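Local coordinates for colicin B (Escherichia coli, PDB 1RH1), which kills Escherichia coli and closely related bacteria by forming channels that depolarize the cytoplasmic membrane and dissipate cellular energy, at residues K98-L106 with R119-R127; K343-N354 with F501-I509. All coordinates share one frame; numbering follows the deposited sequence.

Contact 1 (K98-L106 with R119-R127)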
ATOM      1  N   LYS A  98      11.296  11.788 -24.749  1.00 13.64           N
ATOM      2  CA  LYS A  98      12.149  11.590 -23.579  1.00 13.33           C
ATOM      3  C   LYS A  98      11.838  10.387 -22.680  1.00  9.99           C
ATOM      4  O   LYS A  98      12.580  10.118 -21.719  1.00  8.80           O
ATOM      5  CB  LYS A  98      12.123  12.912 -22.788  1.00 14.46           C
ATOM      6  CG  LYS A  98      13.249  13.150 -21.750  1.00 17.81           C
ATOM      7  CD  LYS A  98      14.682  13.065 -22.305  1.00 25.67           C
ATOM      8  CE  LYS A  98      15.094  14.089 -23.382  1.00 29.54           C
ATOM      9  NZ  LYS A  98      16.385  13.756 -23.977  1.00 27.70           N
ATOM     10  N   VAL A  99      10.794   9.601 -23.021  1.00  6.59           N
ATOM     11  CA  VAL A  99      10.388   8.469 -22.191  1.00  2.33           C
ATOM     12  C   VAL A  99      11.366   7.329 -22.251  1.00  2.00           C
ATOM     13  O   VAL A  99      11.681   6.743 -21.232  1.00  2.65           O
ATOM     14  CB  VAL A  99       9.036   7.918 -22.590  1.00  2.00           C
ATOM     15  CG1 VAL A  99       8.569   6.975 -21.501  1.00  2.00           C
ATOM     16  CG2 VAL A  99       8.031   9.036 -22.743  1.00  2.00           C
ATOM     17  N   SER A 100      11.889   7.026 -23.425  1.00  2.16           N
ATOM     18  CA  SER A 100      12.830   5.951 -23.614  1.00  7.03           C
ATOM     19  C   SER A 100      14.082   6.094 -22.756  1.00  5.12           C
ATOM     20  O   SER A 100      14.625   5.087 -22.308  1.00  3.78           O
ATOM     21  CB  SER A 100      13.137   5.927 -25.089  1.00 10.02           C
ATOM     22  OG  SER A 100      14.059   4.921 -25.481  1.00 21.67           O
ATOM     23  N   ALA A 101      14.516   7.330 -22.479  1.00  5.02           N
ATOM     24  CA  ALA A 101      15.655   7.576 -21.600  1.00  2.00           C
ATOM     25  C   ALA A 101      15.278   7.355 -20.141  1.00  3.39           C
ATOM     26  O   ALA A 101      16.037   6.718 -19.412  1.00 11.89           O
ATOM     27  CB  ALA A 101      16.145   8.996 -21.731  1.00  2.00           C
ATOM     28  N   ALA A 102      14.120   7.855 -19.680  1.00  3.58           N
ATOM     29  CA  ALA A 102      13.640   7.629 -18.328  1.00  2.00           C
ATOM     30  C   ALA A 102      13.366   6.153 -18.074  1.00  3.11           C
ATOM     31  O   ALA A 102      13.479   5.677 -16.949  1.00  5.16           O
ATOM     32  CB  ALA A 102      12.349   8.369 -18.101  1.00  2.00           C
ATOM     33  N   ARG A 103      13.008   5.388 -19.110  1.00  2.58           N
ATOM     34  CA  ARG A 103      12.698   3.985 -18.969  1.00  2.00           C
ATOM     35  C   ARG A 103      13.980   3.241 -18.727  1.00  3.14           C
ATOM     36  O   ARG A 103      14.015   2.352 -17.880  1.00  3.83           O
ATOM     37  CB  ARG A 103      12.047   3.513 -20.214  1.00  2.00           C
ATOM     38  CG  ARG A 103      11.633   2.055 -20.203  1.00  2.00           C
ATOM     39  CD  ARG A 103      10.604   1.773 -21.301  1.00  2.00           C
ATOM     40  NE  ARG A 103      10.889   2.465 -22.551  1.00  6.00           N
ATOM     41  CZ  ARG A 103       9.983   3.240 -23.173  1.00  9.64           C
ATOM     42  NH1 ARG A 103       8.737   3.447 -22.708  1.00  2.90           N
ATOM     43  NH2 ARG A 103      10.362   3.837 -24.302  1.00 12.80           N
ATOM     44  N   THR A 104      15.042   3.641 -19.436  1.00  2.00           N
ATOM     45  CA  THR A 104      16.346   3.032 -19.255  1.00  2.00           C
ATOM     46  C   THR A 104      16.814   3.206 -17.830  1.00  3.73           C
ATOM     47  O   THR A 104      17.288   2.230 -17.273  1.00  6.21           O
ATOM     48  CB  THR A 104      17.343   3.651 -20.181  1.00  2.00           C
ATOM     49  OG1 THR A 104      16.924   3.345 -21.491  1.00  2.00           O
ATOM     50  CG2 THR A 104      18.713   3.106 -19.987  1.00  3.39           C
ATOM     51  N   VAL A 105      16.673   4.375 -17.198  1.00  3.51           N
ATOM     52  CA  VAL A 105      17.040   4.548 -15.799  1.00  2.00           C
ATOM     53  C   VAL A 105      16.117   3.737 -14.902  1.00  3.37           C
ATOM     54  O   VAL A 105      16.586   3.157 -13.921  1.00  2.00           O
ATOM     55  CB  VAL A 105      16.972   6.036 -15.450  1.00  2.00           C
ATOM     56  CG1 VAL A 105      17.206   6.304 -13.982  1.00  2.00           C
ATOM     57  CG2 VAL A 105      18.053   6.729 -16.253  1.00  2.00           C
ATOM     58  N   LEU A 106      14.816   3.628 -15.234  1.00  5.38           N
ATOM     59  CA  LEU A 106      13.896   2.852 -14.420  1.00  3.02           C
ATOM     60  C   LEU A 106      14.303   1.402 -14.453  1.00  2.95           C
ATOM     61  O   LEU A 106      14.513   0.867 -13.375  1.00  3.87           O
ATOM     62  CB  LEU A 106      12.499   2.904 -14.920  1.00  2.00           C
ATOM     63  CG  LEU A 106      11.382   3.054 -13.939  1.00  2.00           C
ATOM     64  CD1 LEU A 106      10.198   2.437 -14.602  1.00  2.00           C
ATOM     65  CD2 LEU A 106      11.584   2.338 -12.643  1.00  2.00           C
ATOM     66  N   ARG A 119       5.725  -0.938  -3.723  1.00  5.13           N
ATOM     67  CA  ARG A 119       5.351   0.350  -4.220  1.00  3.97           C
ATOM     68  C   ARG A 119       6.172   0.630  -5.448  1.00  3.89           C
ATOM     69  O   ARG A 119       7.378   0.357  -5.450  1.00  2.00           O
ATOM     70  CB  ARG A 119       5.624   1.405  -3.182  1.00  4.17           C
ATOM     71  CG  ARG A 119       4.397   1.610  -2.320  1.00  7.76           C
ATOM     72  CD  ARG A 119       4.461   2.881  -1.478  1.00  9.59           C
ATOM     73  NE  ARG A 119       4.773   4.009  -2.331  1.00  7.15           N
ATOM     74  CZ  ARG A 119       3.860   4.762  -2.930  1.00  6.92           C
ATOM     75  NH1 ARG A 119       2.545   4.571  -2.797  1.00  3.07           N
ATOM     76  NH2 ARG A 119       4.327   5.682  -3.750  1.00  4.03           N
ATOM     77  N   PRO A 120       5.559   1.207  -6.497  1.00  2.53           N
ATOM     78  CA  PRO A 120       6.162   1.354  -7.801  1.00  2.00           C
ATOM     79  C   PRO A 120       7.417   2.218  -7.740  1.00  3.35           C
ATOM     80  O   PRO A 120       7.717   2.795  -6.694  1.00  4.11           O
ATOM     81  CB  PRO A 120       5.037   1.911  -8.609  1.00  2.00           C
ATOM     82  CG  PRO A 120       4.387   2.845  -7.663  1.00  2.00           C
ATOM     83  CD  PRO A 120       4.343   1.995  -6.431  1.00  2.00           C
ATOM     84  N   ALA A 121       8.216   2.246  -8.800  1.00  2.00           N
ATOM     85  CA  ALA A 121       9.418   3.051  -8.834  1.00  2.59           C
ATOM     86  C   ALA A 121       9.237   4.060  -9.957  1.00  5.84           C
ATOM     87  O   ALA A 121       8.544   3.782 -10.942  1.00  8.67           O
ATOM     88  CB  ALA A 121      10.613   2.187  -9.126  1.00  2.00           C
ATOM     89  N   ALA A 122       9.854   5.238  -9.856  1.00  4.87           N
ATOM     90  CA  ALA A 122       9.611   6.259 -10.843  1.00  2.00           C
ATOM     91  C   ALA A 122      10.848   6.981 -11.279  1.00  2.00           C
ATOM     92  O   ALA A 122      11.769   7.147 -10.494  1.00  2.00           O
ATOM     93  CB  ALA A 122       8.655   7.287 -10.287  1.00  2.00           C
ATOM     94  N   VAL A 123      10.867   7.381 -12.547  1.00  2.00           N
ATOM     95  CA  VAL A 123      11.895   8.243 -13.074  1.00  2.00           C
ATOM     96  C   VAL A 123      11.261   9.339 -13.954  1.00  2.91           C
ATOM     97  O   VAL A 123      10.546   9.048 -14.904  1.00  5.65           O
ATOM     98  CB  VAL A 123      12.911   7.402 -13.889  1.00  3.32           C
ATOM     99  CG1 VAL A 123      14.017   8.340 -14.369  1.00  6.80           C
ATOM    100  CG2 VAL A 123      13.601   6.319 -13.051  1.00  5.85           C
ATOM    101  N   SER A 124      11.479  10.633 -13.701  1.00  2.65           N
ATOM    102  CA  SER A 124      10.903  11.719 -14.494  1.00  4.23           C
ATOM    103  C   SER A 124      11.383  11.867 -15.935  1.00  3.02           C
ATOM    104  O   SER A 124      12.563  11.652 -16.183  1.00  2.00           O
ATOM    105  CB  SER A 124      11.154  13.057 -13.791  1.00  5.12           C
ATOM    106  OG  SER A 124      12.546  13.317 -13.663  1.00  6.54           O
ATOM    107  N   PHE A 125      10.503  12.245 -16.879  1.00  2.00           N
ATOM    108  CA  PHE A 125      10.925  12.541 -18.232  1.00  3.16           C
ATOM    109  C   PHE A 125      10.623  13.996 -18.682  1.00  6.32           C
ATOM    110  O   PHE A 125      11.162  14.515 -19.669  1.00  2.55           O
ATOM    111  CB  PHE A 125      10.292  11.477 -19.154  1.00  2.00           C
ATOM    112  CG  PHE A 125       8.786  11.377 -19.302  1.00  2.00           C
ATOM    113  CD1 PHE A 125       8.129  12.147 -20.261  1.00  2.34           C
ATOM    114  CD2 PHE A 125       8.058  10.527 -18.479  1.00  2.00           C
ATOM    115  CE1 PHE A 125       6.752  12.068 -20.383  1.00  2.00           C
ATOM    116  CE2 PHE A 125       6.684  10.460 -18.611  1.00  2.00           C
ATOM    117  CZ  PHE A 125       6.036  11.232 -19.559  1.00  2.00           C
ATOM    118  N   ALA A 126       9.788  14.724 -17.918  1.00  7.47           N
ATOM    119  CA  ALA A 126       9.496  16.147 -18.128  1.00  2.00           C
ATOM    120  C   ALA A 126       9.081  16.771 -16.817  1.00  3.11           C
ATOM    121  O   ALA A 126       8.388  16.141 -16.019  1.00  2.11           O
ATOM    122  CB  ALA A 126       8.348  16.395 -19.052  1.00  2.00           C
ATOM    123  N   ARG A 127       9.558  18.012 -16.633  1.00  4.90           N
ATOM    124  CA  ARG A 127       9.335  18.881 -15.469  1.00  2.46           C
ATOM    125  C   ARG A 127       8.344  19.975 -15.821  1.00  2.00           C
ATOM    126  O   ARG A 127       8.473  20.623 -16.852  1.00  2.00           O
ATOM    127  CB  ARG A 127      10.635  19.548 -15.034  1.00  2.00           C
ATOM    128  CG  ARG A 127      10.548  20.392 -13.762  1.00  2.59           C
ATOM    129  CD  ARG A 127      11.890  20.973 -13.350  1.00  2.00           C
ATOM    130  NE  ARG A 127      12.432  21.796 -14.419  1.00  8.53           N
ATOM    131  CZ  ARG A 127      12.322  23.132 -14.438  1.00 11.39           C
ATOM    132  NH1 ARG A 127      11.713  23.791 -13.450  1.00 14.58           N
ATOM    133  NH2 ARG A 127      12.752  23.826 -15.497  1.00 14.58           N
TER
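A chi1 of 64° places Phe125 CG between its own backbone N and carbonyl carbon, which directs the ring beneath Val99; with Val99 CG1 anti to the backbone N, CG2 is left to rest over one face of that ring. The CH-pi geometry supports this reading: Val99 CG2 is 4.1 Å from the centroid of the Phe125 ring and 14° off its normal. The two side chains run side by side in the same direction. Val123 occupies the middle of the contact: CG2 reaches Val105 CG1 at 3.7 Å, the side chains crossing at about a right angle, while Leu106 slides past in the opposite sense. Leu106 CD2 then reaches Ala121 CB, also at 3.7 Å. Ala102 CA and Val123 CA are 5.6 Å apart, a close approach consistent with the small side chain of Ala102. Partly exposed Lys98 lays CG against Phe125 O at 3.2 Å, and its bent chain then carries NZ off from the strand. Ile184 of the adjacent strand 179-186 touches Ala102, and Leu171 of strand 169-176, one strand farther on, touches Val99 and Phe125. The axes of helix 99-106 and strand 121-124 approach to 7.7 Å, their N-to-C directions 143° apart; the longer strand is interrupted by a classic beta bulge, where Phe125 and Ala126 both face Met182. This is a helix packed across one face of an antiparallel beta sheet.

Contact 2 (K343-N354 with F501-I509)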
ATOM      1  N   LYS A 343       0.801 -34.399  25.122  1.00 22.78           N
ATOM      2  CA  LYS A 343      -0.483 -33.713  25.130  1.00 22.32           C
ATOM      3  C   LYS A 343      -0.247 -32.252  25.574  1.00 21.90           C
ATOM      4  O   LYS A 343      -0.953 -31.311  25.173  1.00 20.42           O
ATOM      5  CB  LYS A 343      -1.396 -34.470  26.079  1.00 21.04           C
ATOM      6  CG  LYS A 343      -2.793 -34.697  25.505  1.00 22.77           C
ATOM      7  CD  LYS A 343      -3.478 -35.988  25.984  1.00 24.84           C
ATOM      8  CE  LYS A 343      -3.879 -36.037  27.468  1.00 30.01           C
ATOM      9  NZ  LYS A 343      -2.770 -36.066  28.419  1.00 30.32           N
ATOM     10  N   TYR A 344       0.815 -32.076  26.388  1.00 20.39           N
ATOM     11  CA  TYR A 344       1.293 -30.768  26.777  1.00 16.24           C
ATOM     12  C   TYR A 344       1.942 -30.176  25.539  1.00 18.31           C
ATOM     13  O   TYR A 344       1.545 -29.071  25.199  1.00 21.48           O
ATOM     14  CB  TYR A 344       2.326 -30.840  27.896  1.00 14.14           C
ATOM     15  CG  TYR A 344       2.781 -29.440  28.279  1.00 13.40           C
ATOM     16  CD1 TYR A 344       1.968 -28.663  29.101  1.00 11.71           C
ATOM     17  CD2 TYR A 344       3.967 -28.906  27.761  1.00 14.68           C
ATOM     18  CE1 TYR A 344       2.330 -27.348  29.401  1.00 11.66           C
ATOM     19  CE2 TYR A 344       4.327 -27.593  28.053  1.00 12.80           C
ATOM     20  CZ  TYR A 344       3.501 -26.828  28.871  1.00 10.69           C
ATOM     21  OH  TYR A 344       3.837 -25.529  29.157  1.00 11.99           O
ATOM     22  N   LYS A 345       2.894 -30.814  24.840  1.00 15.62           N
ATOM     23  CA  LYS A 345       3.489 -30.275  23.611  1.00 16.06           C
ATOM     24  C   LYS A 345       2.518 -29.722  22.554  1.00 17.81           C
ATOM     25  O   LYS A 345       2.754 -28.688  21.918  1.00 15.10           O
ATOM     26  CB  LYS A 345       4.323 -31.333  22.888  1.00 18.72           C
ATOM     27  CG  LYS A 345       5.624 -31.745  23.516  1.00 21.86           C
ATOM     28  CD  LYS A 345       6.449 -32.433  22.446  1.00 22.61           C
ATOM     29  CE  LYS A 345       7.856 -32.735  22.974  1.00 28.43           C
ATOM     30  NZ  LYS A 345       7.837 -33.728  24.037  1.00 29.47           N
ATOM     31  N   ALA A 346       1.402 -30.447  22.382  1.00 17.31           N
ATOM     32  CA  ALA A 346       0.355 -30.135  21.418  1.00 14.82           C
ATOM     33  C   ALA A 346      -0.408 -28.862  21.698  1.00 14.34           C
ATOM     34  O   ALA A 346      -0.807 -28.145  20.772  1.00 13.88           O
ATOM     35  CB  ALA A 346      -0.646 -31.255  21.373  1.00 18.26           C
ATOM     36  N   LEU A 347      -0.634 -28.643  23.011  1.00 14.75           N
ATOM     37  CA  LEU A 347      -1.220 -27.403  23.507  1.00 11.47           C
ATOM     38  C   LEU A 347      -0.255 -26.270  23.173  1.00  9.87           C
ATOM     39  O   LEU A 347      -0.684 -25.342  22.509  1.00 11.31           O
ATOM     40  CB  LEU A 347      -1.436 -27.487  25.010  1.00  3.52           C
ATOM     41  CG  LEU A 347      -1.909 -26.249  25.746  1.00  2.00           C
ATOM     42  CD1 LEU A 347      -3.341 -25.900  25.420  1.00  4.68           C
ATOM     43  CD2 LEU A 347      -1.821 -26.540  27.209  1.00  2.86           C
ATOM     44  N   SER A 348       1.032 -26.289  23.532  1.00  5.70           N
ATOM     45  CA  SER A 348       1.962 -25.254  23.119  1.00  8.91           C
ATOM     46  C   SER A 348       1.924 -24.981  21.629  1.00 13.78           C
ATOM     47  O   SER A 348       1.940 -23.797  21.296  1.00 15.18           O
ATOM     48  CB  SER A 348       3.371 -25.623  23.497  1.00  8.62           C
ATOM     49  OG  SER A 348       3.446 -25.532  24.910  1.00 15.50           O
ATOM     50  N   ARG A 349       1.779 -25.991  20.732  1.00 14.52           N
ATOM     51  CA  ARG A 349       1.646 -25.733  19.293  1.00 15.65           C
ATOM     52  C   ARG A 349       0.471 -24.780  19.125  1.00 11.77           C
ATOM     53  O   ARG A 349       0.665 -23.711  18.560  1.00  7.91           O
ATOM     54  CB  ARG A 349       1.291 -26.955  18.425  1.00 22.11           C
ATOM     55  CG  ARG A 349       2.071 -28.263  18.498  1.00 31.03           C
ATOM     56  CD  ARG A 349       3.543 -28.202  18.112  1.00 37.18           C
ATOM     57  NE  ARG A 349       4.423 -28.435  19.265  1.00 43.60           N
ATOM     58  CZ  ARG A 349       5.242 -29.496  19.420  1.00 44.32           C
ATOM     59  NH1 ARG A 349       5.337 -30.475  18.510  1.00 44.86           N
ATOM     60  NH2 ARG A 349       6.004 -29.565  20.514  1.00 46.54           N
ATOM     61  N   GLU A 350      -0.693 -25.134  19.705  1.00  9.24           N
ATOM     62  CA  GLU A 350      -1.890 -24.289  19.718  1.00  8.69           C
ATOM     63  C   GLU A 350      -1.684 -22.884  20.285  1.00 10.33           C
ATOM     64  O   GLU A 350      -2.096 -21.927  19.632  1.00  9.00           O
ATOM     65  CB  GLU A 350      -3.009 -24.922  20.531  1.00 11.48           C
ATOM     66  CG  GLU A 350      -3.742 -26.094  19.927  1.00 21.28           C
ATOM     67  CD  GLU A 350      -4.756 -25.684  18.870  1.00 25.98           C
ATOM     68  OE1 GLU A 350      -4.441 -25.740  17.676  1.00 31.23           O
ATOM     69  OE2 GLU A 350      -5.868 -25.306  19.252  1.00 31.85           O
ATOM     70  N   ILE A 351      -1.051 -22.681  21.454  1.00  7.33           N
ATOM     71  CA  ILE A 351      -0.876 -21.335  21.973  1.00  7.18           C
ATOM     72  C   ILE A 351       0.043 -20.575  21.042  1.00  7.86           C
ATOM     73  O   ILE A 351      -0.303 -19.470  20.630  1.00  8.36           O
ATOM     74  CB  ILE A 351      -0.301 -21.365  23.393  1.00  2.45           C
ATOM     75  CG1 ILE A 351      -1.310 -22.013  24.321  1.00  2.00           C
ATOM     76  CG2 ILE A 351      -0.030 -19.965  23.878  1.00  2.00           C
ATOM     77  CD1 ILE A 351      -1.060 -21.877  25.837  1.00  2.00           C
ATOM     78  N   ALA A 352       1.155 -21.171  20.623  1.00  6.26           N
ATOM     79  CA  ALA A 352       2.016 -20.520  19.664  1.00  6.42           C
ATOM     80  C   ALA A 352       1.312 -20.256  18.343  1.00 10.21           C
ATOM     81  O   ALA A 352       1.532 -19.195  17.777  1.00  9.39           O
ATOM     82  CB  ALA A 352       3.205 -21.372  19.401  1.00  7.26           C
ATOM     83  N   GLU A 353       0.439 -21.145  17.836  1.00 18.52           N
ATOM     84  CA  GLU A 353      -0.316 -20.925  16.592  1.00 22.10           C
ATOM     85  C   GLU A 353      -1.193 -19.691  16.767  1.00 24.03           C
ATOM     86  O   GLU A 353      -1.147 -18.750  15.971  1.00 26.44           O
ATOM     87  CB  GLU A 353      -1.217 -22.122  16.256  1.00 26.13           C
ATOM     88  CG  GLU A 353      -0.500 -23.324  15.602  1.00 37.91           C
ATOM     89  CD  GLU A 353      -1.229 -24.691  15.571  1.00 44.82           C
ATOM     90  OE1 GLU A 353      -2.468 -24.741  15.471  1.00 46.13           O
ATOM     91  OE2 GLU A 353      -0.536 -25.723  15.641  1.00 47.65           O
ATOM     92  N   ASN A 354      -1.937 -19.654  17.874  1.00 22.93           N
ATOM     93  CA  ASN A 354      -2.774 -18.522  18.206  1.00 22.36           C
ATOM     94  C   ASN A 354      -2.057 -17.192  18.367  1.00 20.88           C
ATOM     95  O   ASN A 354      -2.605 -16.140  18.030  1.00 21.54           O
ATOM     96  CB  ASN A 354      -3.513 -18.838  19.471  1.00 22.29           C
ATOM     97  CG  ASN A 354      -4.842 -19.477  19.161  1.00 25.63           C
ATOM     98  OD1 ASN A 354      -4.927 -20.599  18.663  1.00 27.35           O
ATOM     99  ND2 ASN A 354      -5.902 -18.722  19.452  1.00 28.73           N
ATOM    100  N   PHE A 501      -7.637 -23.372  26.202  1.00 12.27           N
ATOM    101  CA  PHE A 501      -6.304 -23.629  26.717  1.00  8.69           C
ATOM    102  C   PHE A 501      -6.248 -23.921  28.203  1.00 10.04           C
ATOM    103  O   PHE A 501      -5.473 -24.782  28.610  1.00  9.07           O
ATOM    104  CB  PHE A 501      -5.428 -22.432  26.384  1.00  4.63           C
ATOM    105  CG  PHE A 501      -5.339 -22.122  24.892  1.00  2.00           C
ATOM    106  CD1 PHE A 501      -5.470 -23.133  23.933  1.00  2.00           C
ATOM    107  CD2 PHE A 501      -5.101 -20.807  24.487  1.00  2.00           C
ATOM    108  CE1 PHE A 501      -5.362 -22.820  22.580  1.00  2.00           C
ATOM    109  CE2 PHE A 501      -4.994 -20.512  23.128  1.00  2.00           C
ATOM    110  CZ  PHE A 501      -5.124 -21.514  22.169  1.00  2.00           C
ATOM    111  N   VAL A 502      -7.076 -23.276  29.032  1.00  6.25           N
ATOM    112  CA  VAL A 502      -7.034 -23.581  30.451  1.00  8.17           C
ATOM    113  C   VAL A 502      -7.959 -24.747  30.791  1.00 12.85           C
ATOM    114  O   VAL A 502      -7.834 -25.341  31.864  1.00 16.90           O
ATOM    115  CB  VAL A 502      -7.378 -22.294  31.223  1.00  7.39           C
ATOM    116  CG1 VAL A 502      -7.371 -22.465  32.738  1.00  3.81           C
ATOM    117  CG2 VAL A 502      -6.264 -21.309  30.928  1.00  7.12           C
ATOM    118  N   ASP A 503      -8.898 -25.134  29.919  1.00 15.17           N
ATOM    119  CA  ASP A 503      -9.610 -26.380  30.140  1.00 16.32           C
ATOM    120  C   ASP A 503      -8.739 -27.570  29.747  1.00 17.24           C
ATOM    121  O   ASP A 503      -8.770 -28.541  30.495  1.00 18.83           O
ATOM    122  CB  ASP A 503     -10.904 -26.380  29.347  1.00 19.92           C
ATOM    123  CG  ASP A 503     -12.041 -25.608  30.024  1.00 27.25           C
ATOM    124  OD1 ASP A 503     -11.894 -25.162  31.168  1.00 30.01           O
ATOM    125  OD2 ASP A 503     -13.103 -25.460  29.405  1.00 32.62           O
ATOM    126  N   GLU A 504      -7.911 -27.543  28.672  1.00 19.75           N
ATOM    127  CA  GLU A 504      -7.022 -28.648  28.277  1.00 17.20           C
ATOM    128  C   GLU A 504      -6.041 -29.032  29.363  1.00 14.99           C
ATOM    129  O   GLU A 504      -5.752 -30.197  29.561  1.00 16.50           O
ATOM    130  CB  GLU A 504      -6.169 -28.317  27.056  1.00 19.67           C
ATOM    131  CG  GLU A 504      -6.647 -28.794  25.681  1.00 28.13           C
ATOM    132  CD  GLU A 504      -7.693 -27.960  24.918  1.00 31.95           C
ATOM    133  OE1 GLU A 504      -8.896 -28.157  25.150  1.00 32.31           O
ATOM    134  OE2 GLU A 504      -7.298 -27.142  24.070  1.00 30.41           O
ATOM    135  N   LEU A 505      -5.525 -28.030  30.068  1.00 14.75           N
ATOM    136  CA  LEU A 505      -4.595 -28.179  31.168  1.00 13.86           C
ATOM    137  C   LEU A 505      -5.199 -28.962  32.323  1.00 17.21           C
ATOM    138  O   LEU A 505      -4.721 -30.046  32.649  1.00 18.22           O
ATOM    139  CB  LEU A 505      -4.179 -26.793  31.641  1.00 15.05           C
ATOM    140  CG  LEU A 505      -2.789 -26.214  31.394  1.00 11.86           C
ATOM    141  CD1 LEU A 505      -1.968 -27.116  30.532  1.00  8.89           C
ATOM    142  CD2 LEU A 505      -2.942 -24.863  30.729  1.00 10.89           C
ATOM    143  N   ASN A 506      -6.256 -28.431  32.950  1.00 17.93           N
ATOM    144  CA  ASN A 506      -6.930 -29.104  34.051  1.00 19.30           C
ATOM    145  C   ASN A 506      -7.464 -30.492  33.734  1.00 19.58           C
ATOM    146  O   ASN A 506      -7.140 -31.456  34.422  1.00 21.40           O
ATOM    147  CB  ASN A 506      -8.106 -28.263  34.552  1.00 16.45           C
ATOM    148  CG  ASN A 506      -7.759 -27.205  35.583  1.00 20.70           C
ATOM    149  OD1 ASN A 506      -6.616 -27.056  36.019  1.00 20.02           O
ATOM    150  ND2 ASN A 506      -8.775 -26.453  36.003  1.00 20.26           N
ATOM    151  N   HIS A 507      -8.242 -30.624  32.665  1.00 21.45           N
ATOM    152  CA  HIS A 507      -8.939 -31.865  32.380  1.00 23.17           C
ATOM    153  C   HIS A 507      -8.100 -32.953  31.719  1.00 22.37           C
ATOM    154  O   HIS A 507      -8.330 -34.139  31.976  1.00 24.03           O
ATOM    155  CB  HIS A 507     -10.210 -31.538  31.520  1.00 30.60           C
ATOM    156  CG  HIS A 507     -11.416 -30.883  32.245  1.00 34.79           C
ATOM    157  ND1 HIS A 507     -11.850 -31.031  33.508  1.00 37.70           N
ATOM    158  CD2 HIS A 507     -12.301 -30.012  31.633  1.00 35.32           C
ATOM    159  CE1 HIS A 507     -12.934 -30.301  33.657  1.00 35.62           C
ATOM    160  NE2 HIS A 507     -13.205 -29.688  32.528  1.00 38.73           N
ATOM    161  N   LYS A 508      -7.106 -32.613  30.900  1.00 20.69           N
ATOM    162  CA  LYS A 508      -6.300 -33.656  30.299  1.00 18.09           C
ATOM    163  C   LYS A 508      -4.854 -33.732  30.771  1.00 21.59           C
ATOM    164  O   LYS A 508      -4.233 -34.792  30.631  1.00 22.98           O
ATOM    165  CB  LYS A 508      -6.277 -33.497  28.805  1.00 18.43           C
ATOM    166  CG  LYS A 508      -7.638 -33.598  28.151  1.00 23.54           C
ATOM    167  CD  LYS A 508      -7.481 -33.565  26.617  1.00 32.55           C
ATOM    168  CE  LYS A 508      -6.708 -32.351  26.047  1.00 32.56           C
ATOM    169  NZ  LYS A 508      -6.648 -32.406  24.593  1.00 33.58           N
ATOM    170  N   ILE A 509      -4.285 -32.664  31.362  1.00 20.11           N
ATOM    171  CA  ILE A 509      -2.852 -32.633  31.672  1.00 16.99           C
ATOM    172  C   ILE A 509      -2.457 -32.782  33.131  1.00 16.85           C
ATOM    173  O   ILE A 509      -1.527 -33.535  33.405  1.00 19.71           O
ATOM    174  CB  ILE A 509      -2.223 -31.309  31.099  1.00 14.59           C
ATOM    175  CG1 ILE A 509      -2.495 -31.194  29.591  1.00 12.05           C
ATOM    176  CG2 ILE A 509      -0.722 -31.301  31.367  1.00 15.40           C
ATOM    177  CD1 ILE A 509      -1.671 -30.179  28.786  1.00 12.55           C
TER
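Antiparallel helix packing within the helical pore-forming domain of this channel colicin joins 343-354 to 501-509: the segment axes run at 178° to each other and approach to 10.8 Å. Two reciprocal knobs-into-holes contacts define the interface. Leu347 enters a hole formed by Phe501, Glu504, Leu505 and Ile509, and Phe501 enters one formed by Leu347, Glu350, Ile351 and Asn354. The two methyls of Leu347 divide the work, CD1 lying 3.8 Å from Phe501 CD1 while CD2 turns to Leu505 and Ile509. Phe501 CG lies anti to its carbonyl carbon and beside the backbone N, and from there the ring reaches across to the other helix. Ile351 CG1 sits over the centre of one face, 4.0 Å from the Phe501 centroid and 11° off the normal; Asn354 CG lies at the ring edge, near the ring plane. Glu350 contributes its aliphatic CB, 3.8 Å from Phe501 CE1. Farther along, Ile509 CD1 comes 3.6 Å from Tyr344 CA and also touches the tyrosine ring, whose hydroxyl is hydrogen-bonded to Gly486 O. Helix 479-495 borders this side, with Ala490 against both Tyr344 and Leu505. At the exposed margin, Lys343 NZ donates to Lys508 O at 2.9 Å, the nitrogen standing 45° out of the carbonyl plane.

How the contacts relate
Contact 1 and contact 2 share no helix or strand and lie on opposite sides of the chain's centre, with centres about 56 Å apart and nearest atoms about 27 Å apart. Contact 1 lies in the beta-rich N-terminal half, contact 2 in the helical pore-forming domain. Eight of ten touching residues are buried in contact 1, against six of eleven in contact 2, where two are exposed. Contact 1 is mostly apolar packing of a helix on a sheet, with no hydrogen bond between its segments, whereas contact 2 packs helix on helix and adds a lysine-to-carbonyl bond at its margin. Both place an aliphatic carbon over a phenylalanine face with similar geometry.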